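PDB 3OT6: enoyl-CoA hydratase/isomerase family protein from Pseudomonas syringae pv. tomato, which probably acts on the acyl chain of coenzyme A thioesters, as hydratases and isomerases of the crotonase family do. Local coordinates for residues 52-57 with 98-103; 120-125 with 181-186. All blocks are in the same frame, centred on the assembly; numbering follows the deposited sequence.

Both contacts belong to one mixed sheet, in which strand 97-100 lies between strands 50-54 and 118-122, and strand 179-181 forms one edge. Interaction 1 joins two inner strands in a largely buried setting; interaction 2 joins strand 118-122 to the edge strand and the turn into helix 186-197, and is partly open. Their centres are about 10 Å apart, and they meet where the backbones of Val99 and Cys101 probably bond to that of Ile120. In 52-57 with 98-103, backbone bonds give way to a threonine hydroxyl and a proline ring; in 120-125 with 181-186, they give way to a water, beside a serine–glutamate network internal to 181-186.

Interaction 1. Residues 52-57 with 98-103; sequences IVTGQP and IVACPG
Val53 is held to strand 97-100 through both of its backbone polar groups. Val53 N donates to Ile98 O at 2.7 Å, and Val53 O accepts from Ala100 N at 2.8 Å, so that strand 97-100 satisfies both. The neighbouring Ile52 and Thr54 turn their backbone groups the other way, to Ala17, Leu19 and Leu21 of strand 16-21, so the bonding of strand 50-54 alternates between its two neighbours; a backbone bond between Ile98 and Val51 continues its pairing with 97-100. This is parallel pairing of two inner strands in the larger sheet of the crotonase fold, the two short strands being inclined by 27°. Ile52, Ile98 and Ala100 share the face covered by helix 186-197: the two isoleucines lie side by side and point the same way, and Ile52 CG2, placed opposite the backbone N across the CA–CB bond, rests on Ala100 CB at 3.9 Å. Val53 and Val99 occupy the other face, where Val99 packs on Leu113 of helix 108-113. Beyond Val53 a side chain takes over the bonding. Thr54 OG1, swung away from its own N (chi1 -162°), donates to Ala100 O at 2.7 Å, approaching 23° out of the carbonyl plane. Ala100 O thereby gains a side-chain donor where Gly55 N stays 4.2 Å from it. Pro102 packs between the two segments as their backbones diverge, its CG lying 3.5 Å from Thr54 OG1 and 3.2 Å from Gln56 O, while Leu186 touches the ring from helix 186-197. The Gln56 side chain sets out away from 98-103, and its NE2 donates to Leu21 O.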
ATOM      1  N   ILE A  52     -11.144  -2.927  -0.925  1.00 21.51           N
ATOM      2  CA  ILE A  52     -10.842  -1.594  -0.319  1.00 21.10           C
ATOM      3  C   ILE A  52      -9.932  -1.819   0.919  1.00 20.66           C
ATOM      4  O   ILE A  52     -10.377  -2.411   1.884  1.00 20.41           O
ATOM      5  CB  ILE A  52     -12.079  -0.883   0.188  1.00 20.12           C
ATOM      6  CG1 ILE A  52     -12.986  -0.479  -0.938  1.00 18.98           C
ATOM      7  CG2 ILE A  52     -11.681   0.453   0.836  1.00 22.94           C
ATOM      8  CD1 ILE A  52     -14.248   0.359  -0.423  1.00 14.89           C
ATOM      9  N   VAL A  53      -8.683  -1.370   0.885  1.00 20.60           N
ATOM     10  CA  VAL A  53      -7.795  -1.467   2.030  1.00 19.59           C
ATOM     11  C   VAL A  53      -7.868  -0.101   2.714  1.00 21.29           C
ATOM     12  O   VAL A  53      -7.784   0.931   2.052  1.00 21.04           O
ATOM     13  CB  VAL A  53      -6.308  -1.761   1.608  1.00 20.03           C
ATOM     14  CG1 VAL A  53      -5.373  -1.796   2.829  1.00 18.97           C
ATOM     15  CG2 VAL A  53      -6.174  -3.080   0.875  1.00 16.65           C
ATOM     16  N   THR A  54      -8.048  -0.088   4.033  1.00 22.20           N
ATOM     17  CA  THR A  54      -8.114   1.156   4.807  1.00 22.83           C
ATOM     18  C   THR A  54      -7.477   0.942   6.191  1.00 22.92           C
ATOM     19  O   THR A  54      -7.115  -0.174   6.552  1.00 23.58           O
ATOM     20  CB  THR A  54      -9.617   1.708   4.906  1.00 24.00           C
ATOM     21  OG1 THR A  54      -9.591   3.102   5.287  1.00 27.04           O
ATOM     22  CG2 THR A  54     -10.480   0.919   5.927  1.00 20.24           C
ATOM     23  N   GLY A  55      -7.317   1.994   6.966  1.00 23.65           N
ATOM     24  CA  GLY A  55      -6.699   1.858   8.272  1.00 25.76           C
ATOM     25  C   GLY A  55      -7.633   2.288   9.399  1.00 27.90           C
ATOM     26  O   GLY A  55      -8.821   1.971   9.383  1.00 28.53           O
ATOM     27  N   GLN A  56      -7.101   3.012  10.378  1.00 29.19           N
ATOM     28  CA  GLN A  56      -7.901   3.551  11.469  1.00 31.45           C
ATOM     29  C   GLN A  56      -8.078   5.051  11.271  1.00 31.89           C
ATOM     30  O   GLN A  56      -7.407   5.668  10.426  1.00 32.66           O
ATOM     31  CB  GLN A  56      -7.226   3.219  12.813  1.00 32.49           C
ATOM     32  CG  GLN A  56      -7.338   1.718  13.187  1.00 35.46           C
ATOM     33  CD  GLN A  56      -8.792   1.240  13.128  1.00 42.53           C
ATOM     34  OE1 GLN A  56      -9.667   1.797  13.803  1.00 46.49           O
ATOM     35  NE2 GLN A  56      -9.064   0.241  12.296  1.00 45.72           N
ATOM     36  N   PRO A  57      -8.993   5.669  12.013  1.00 32.41           N
ATOM     37  CA  PRO A  57      -9.103   7.117  11.748  1.00 31.75           C
ATOM     38  C   PRO A  57      -7.771   7.826  11.950  1.00 30.86           C
ATOM     39  O   PRO A  57      -7.045   7.505  12.884  1.00 29.98           O
ATOM     40  CB  PRO A  57     -10.116   7.586  12.799  1.00 31.65           C
ATOM     41  CG  PRO A  57     -10.996   6.356  13.000  1.00 31.86           C
ATOM     42  CD  PRO A  57      -9.982   5.206  13.010  1.00 32.82           C
ATOM     43  N   ILE A  98      -8.547  -0.823  -4.136  1.00 21.26           N
ATOM     44  CA  ILE A  98      -8.686   0.566  -3.734  1.00 19.91           C
ATOM     45  C   ILE A  98      -8.002   0.705  -2.398  1.00 20.54           C
ATOM     46  O   ILE A  98      -8.150  -0.145  -1.495  1.00 20.89           O
ATOM     47  CB  ILE A  98     -10.158   0.973  -3.602  1.00 19.64           C
ATOM     48  CG1 ILE A  98     -10.908   0.687  -4.900  1.00 18.22           C
ATOM     49  CG2 ILE A  98     -10.312   2.452  -3.292  1.00 17.52           C
ATOM     50  CD1 ILE A  98     -12.503   0.921  -4.802  1.00 16.55           C
ATOM     51  N   VAL A  99      -7.191   1.736  -2.268  1.00 21.17           N
ATOM     52  CA  VAL A  99      -6.648   2.051  -0.944  1.00 21.09           C
ATOM     53  C   VAL A  99      -7.303   3.347  -0.554  1.00 21.84           C
ATOM     54  O   VAL A  99      -7.255   4.356  -1.323  1.00 21.92           O
ATOM     55  CB  VAL A  99      -5.086   2.157  -0.912  1.00 20.98           C
ATOM     56  CG1 VAL A  99      -4.601   2.610   0.495  1.00 18.33           C
ATOM     57  CG2 VAL A  99      -4.497   0.814  -1.275  1.00 18.23           C
ATOM     58  N   ALA A 100      -7.958   3.293   0.594  1.00 21.64           N
ATOM     59  CA  ALA A 100      -8.703   4.413   1.133  1.00 22.54           C
ATOM     60  C   ALA A 100      -7.922   4.887   2.348  1.00 23.46           C
ATOM     61  O   ALA A 100      -8.012   4.264   3.444  1.00 25.02           O
ATOM     62  CB  ALA A 100     -10.095   3.967   1.545  1.00 22.59           C
ATOM     63  N   CYS A 101      -7.181   5.979   2.201  1.00 22.82           N
ATOM     64  CA  CYS A 101      -6.247   6.335   3.239  1.00 23.82           C
ATOM     65  C   CYS A 101      -6.896   7.321   4.215  1.00 24.43           C
ATOM     66  O   CYS A 101      -7.229   8.423   3.808  1.00 23.45           O
ATOM     67  CB  CYS A 101      -4.954   6.875   2.616  1.00 23.57           C
ATOM     68  SG  CYS A 101      -3.964   7.810   3.767  1.00 23.28           S
ATOM     69  N   PRO A 102      -7.110   6.914   5.500  1.00 26.04           N
ATOM     70  CA  PRO A 102      -7.875   7.822   6.393  1.00 27.26           C
ATOM     71  C   PRO A 102      -7.067   8.943   7.101  1.00 28.21           C
ATOM     72  O   PRO A 102      -7.613   9.647   7.938  1.00 30.26           O
ATOM     73  CB  PRO A 102      -8.585   6.867   7.382  1.00 25.62           C
ATOM     74  CG  PRO A 102      -7.932   5.546   7.254  1.00 26.96           C
ATOM     75  CD  PRO A 102      -6.841   5.630   6.173  1.00 26.62           C
ATOM     76  N   GLY A 103      -5.805   9.145   6.734  1.00 28.71           N
ATOM     77  CA  GLY A 103      -5.011  10.195   7.335  1.00 28.46           C
ATOM     78  C   GLY A 103      -3.580  10.151   6.840  1.00 29.28           C
ATOM     79  O   GLY A 103      -3.303  10.453   5.639  1.00 29.79           O
TER

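Interaction 2. Residues 120-125 with 181-186; sequences IGVAGP and VSVEEL
Val181 O accepts the shortest bond between the segments, from Ala123 N at 2.7 Å, and also takes a CA-H...O contact from Val122. The same residue's N, Val181 N, donates to Gly121 O at 3.1 Å, arriving 20° out of the carbonyl plane. These two bonds, both made by Val181, flank Val122 and form a parallel Val122–Val181 bridge at the edge of the crotonase-fold sheet. Further on, a water replaces the direct bond, donating to Ala123 O and accepting from Val183 N. The Val122 side chain packs against the turn that leads into helix 186-197: with CG1 opposite the carbonyl carbon (chi1 -65°), Val122 CG1 meets Leu186 CB at 3.5 Å, the two side chains crossing at about a right angle, while Val122 CG2 touches Val183 CG2. Ile120 CG2 reaches Leu186 CD1 at 3.7 Å as the two side chains run past each other in opposite directions, and Val193 covers Ile120 from the helix. Ser182 faces away from this apolar cluster. Its OG accepts from Glu185 N in an ST motif and donates to Glu184 OE1, and Ser182 N gives a 2.7 Å bond to Glu185 OE1. The turn therefore satisfies much of its polarity internally, and the two carboxylates held near the start of helix 186-197 may interact favourably with its dipole.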
ATOM      1  N   ILE A 120      -7.417   6.775  -2.554  1.00 20.20           N
ATOM      2  CA  ILE A 120      -8.183   7.953  -2.079  1.00 21.11           C
ATOM      3  C   ILE A 120      -7.702   8.355  -0.726  1.00 20.94           C
ATOM      4  O   ILE A 120      -7.554   7.499   0.179  1.00 21.52           O
ATOM      5  CB  ILE A 120      -9.707   7.654  -1.942  1.00 21.86           C
ATOM      6  CG1 ILE A 120     -10.230   7.063  -3.252  1.00 23.88           C
ATOM      7  CG2 ILE A 120     -10.481   8.951  -1.577  1.00 19.62           C
ATOM      8  CD1 ILE A 120     -11.764   6.704  -3.219  1.00 29.94           C
ATOM      9  N   GLY A 121      -7.443   9.635  -0.562  1.00 20.96           N
ATOM     10  CA  GLY A 121      -6.975  10.114   0.740  1.00 22.28           C
ATOM     11  C   GLY A 121      -7.945  11.126   1.317  1.00 22.73           C
ATOM     12  O   GLY A 121      -8.913  11.476   0.666  1.00 22.80           O
ATOM     13  N   VAL A 122      -7.686  11.608   2.526  1.00 24.90           N
ATOM     14  CA  VAL A 122      -8.614  12.571   3.183  1.00 27.61           C
ATOM     15  C   VAL A 122      -7.883  13.862   3.457  1.00 28.68           C
ATOM     16  O   VAL A 122      -6.700  13.825   3.830  1.00 30.98           O
ATOM     17  CB  VAL A 122      -9.316  11.981   4.468  1.00 27.01           C
ATOM     18  CG1 VAL A 122     -10.199  10.839   4.061  1.00 26.54           C
ATOM     19  CG2 VAL A 122      -8.307  11.477   5.467  1.00 28.01           C
ATOM     20  N   ALA A 123      -8.552  14.992   3.229  1.00 29.66           N
ATOM     21  CA  ALA A 123      -8.021  16.343   3.575  1.00 30.17           C
ATOM     22  C   ALA A 123      -7.796  16.533   5.080  1.00 31.40           C
ATOM     23  O   ALA A 123      -8.591  16.055   5.914  1.00 32.43           O
ATOM     24  CB  ALA A 123      -9.007  17.419   3.083  1.00 29.46           C
ATOM     25  N   GLY A 124      -6.734  17.247   5.431  1.00 32.60           N
ATOM     26  CA  GLY A 124      -6.466  17.550   6.819  1.00 32.72           C
ATOM     27  C   GLY A 124      -4.991  17.553   7.141  1.00 34.04           C
ATOM     28  O   GLY A 124      -4.145  17.551   6.230  1.00 34.37           O
ATOM     29  N   PRO A 125      -4.659  17.567   8.448  1.00 34.46           N
ATOM     30  CA  PRO A 125      -3.245  17.821   8.811  1.00 34.21           C
ATOM     31  C   PRO A 125      -2.422  16.539   8.733  1.00 34.13           C
ATOM     32  O   PRO A 125      -1.786  16.148   9.716  1.00 34.62           O
ATOM     33  CB  PRO A 125      -3.340  18.299  10.267  1.00 34.68           C
ATOM     34  CG  PRO A 125      -4.623  17.611  10.833  1.00 34.34           C
ATOM     35  CD  PRO A 125      -5.578  17.539   9.621  1.00 34.63           C
ATOM     36  N   VAL A 181     -10.806  13.614  -0.581  1.00 28.25           N
ATOM     37  CA  VAL A 181     -12.130  13.953  -0.087  1.00 29.35           C
ATOM     38  C   VAL A 181     -12.031  14.316   1.404  1.00 31.83           C
ATOM     39  O   VAL A 181     -10.902  14.341   1.993  1.00 32.32           O
ATOM     40  CB  VAL A 181     -13.135  12.798  -0.337  1.00 29.05           C
ATOM     41  CG1 VAL A 181     -13.190  12.415  -1.859  1.00 28.57           C
ATOM     42  CG2 VAL A 181     -12.839  11.592   0.501  1.00 26.07           C
ATOM     43  N   SER A 182     -13.162  14.586   2.050  1.00 33.88           N
ATOM     44  CA  SER A 182     -13.087  14.945   3.501  1.00 36.23           C
ATOM     45  C   SER A 182     -13.074  13.679   4.341  1.00 36.95           C
ATOM     46  O   SER A 182     -13.432  12.590   3.844  1.00 36.97           O
ATOM     47  CB  SER A 182     -14.246  15.845   3.925  1.00 36.06           C
ATOM     48  OG  SER A 182     -15.411  15.054   4.081  1.00 38.40           O
ATOM     49  N   VAL A 183     -12.649  13.796   5.594  1.00 38.16           N
ATOM     50  CA  VAL A 183     -12.613  12.631   6.469  1.00 40.01           C
ATOM     51  C   VAL A 183     -13.955  11.869   6.431  1.00 41.67           C
ATOM     52  O   VAL A 183     -13.984  10.634   6.517  1.00 41.68           O
ATOM     53  CB  VAL A 183     -12.206  13.016   7.914  1.00 40.17           C
ATOM     54  CG1 VAL A 183     -12.383  11.826   8.867  1.00 40.88           C
ATOM     55  CG2 VAL A 183     -10.741  13.446   7.937  1.00 41.06           C
ATOM     56  N   GLU A 184     -15.059  12.614   6.266  1.00 43.54           N
ATOM     57  CA  GLU A 184     -16.418  12.036   6.321  1.00 44.76           C
ATOM     58  C   GLU A 184     -16.805  11.404   4.990  1.00 43.75           C
ATOM     59  O   GLU A 184     -17.434  10.358   4.963  1.00 44.23           O
ATOM     60  CB  GLU A 184     -17.476  13.074   6.792  1.00 45.71           C
ATOM     61  CG  GLU A 184     -17.163  13.656   8.191  1.00 49.97           C
ATOM     62  CD  GLU A 184     -16.117  14.804   8.125  1.00 57.46           C
ATOM     63  OE1 GLU A 184     -16.021  15.497   7.059  1.00 57.91           O
ATOM     64  OE2 GLU A 184     -15.397  15.005   9.143  1.00 57.98           O
ATOM     65  N   GLU A 185     -16.404  12.020   3.884  1.00 42.58           N
ATOM     66  CA  GLU A 185     -16.670  11.452   2.564  1.00 41.15           C
ATOM     67  C   GLU A 185     -15.901  10.169   2.214  1.00 40.36           C
ATOM     68  O   GLU A 185     -16.264   9.492   1.281  1.00 40.16           O
ATOM     69  CB  GLU A 185     -16.444  12.506   1.498  1.00 41.51           C
ATOM     70  CG  GLU A 185     -17.313  13.722   1.672  1.00 42.37           C
ATOM     71  CD  GLU A 185     -16.779  14.925   0.910  1.00 48.73           C
ATOM     72  OE1 GLU A 185     -15.520  15.075   0.781  1.00 48.13           O
ATOM     73  OE2 GLU A 185     -17.634  15.732   0.434  1.00 49.75           O
ATOM     74  N   LEU A 186     -14.880   9.799   2.987  1.00 40.19           N
ATOM     75  CA  LEU A 186     -13.980   8.722   2.595  1.00 40.01           C
ATOM     76  C   LEU A 186     -14.643   7.373   2.256  1.00 41.19           C
ATOM     77  O   LEU A 186     -14.421   6.822   1.169  1.00 40.84           O
ATOM     78  CB  LEU A 186     -12.845   8.547   3.599  1.00 38.92           C
ATOM     79  CG  LEU A 186     -11.859   7.442   3.228  1.00 37.68           C
ATOM     80  CD1 LEU A 186     -11.123   7.757   1.915  1.00 35.50           C
ATOM     81  CD2 LEU A 186     -10.889   7.238   4.335  1.00 37.52           C
TER
HETATM   82  O   HOH W   1     -11.527  16.649   6.090  1.00 29.57           O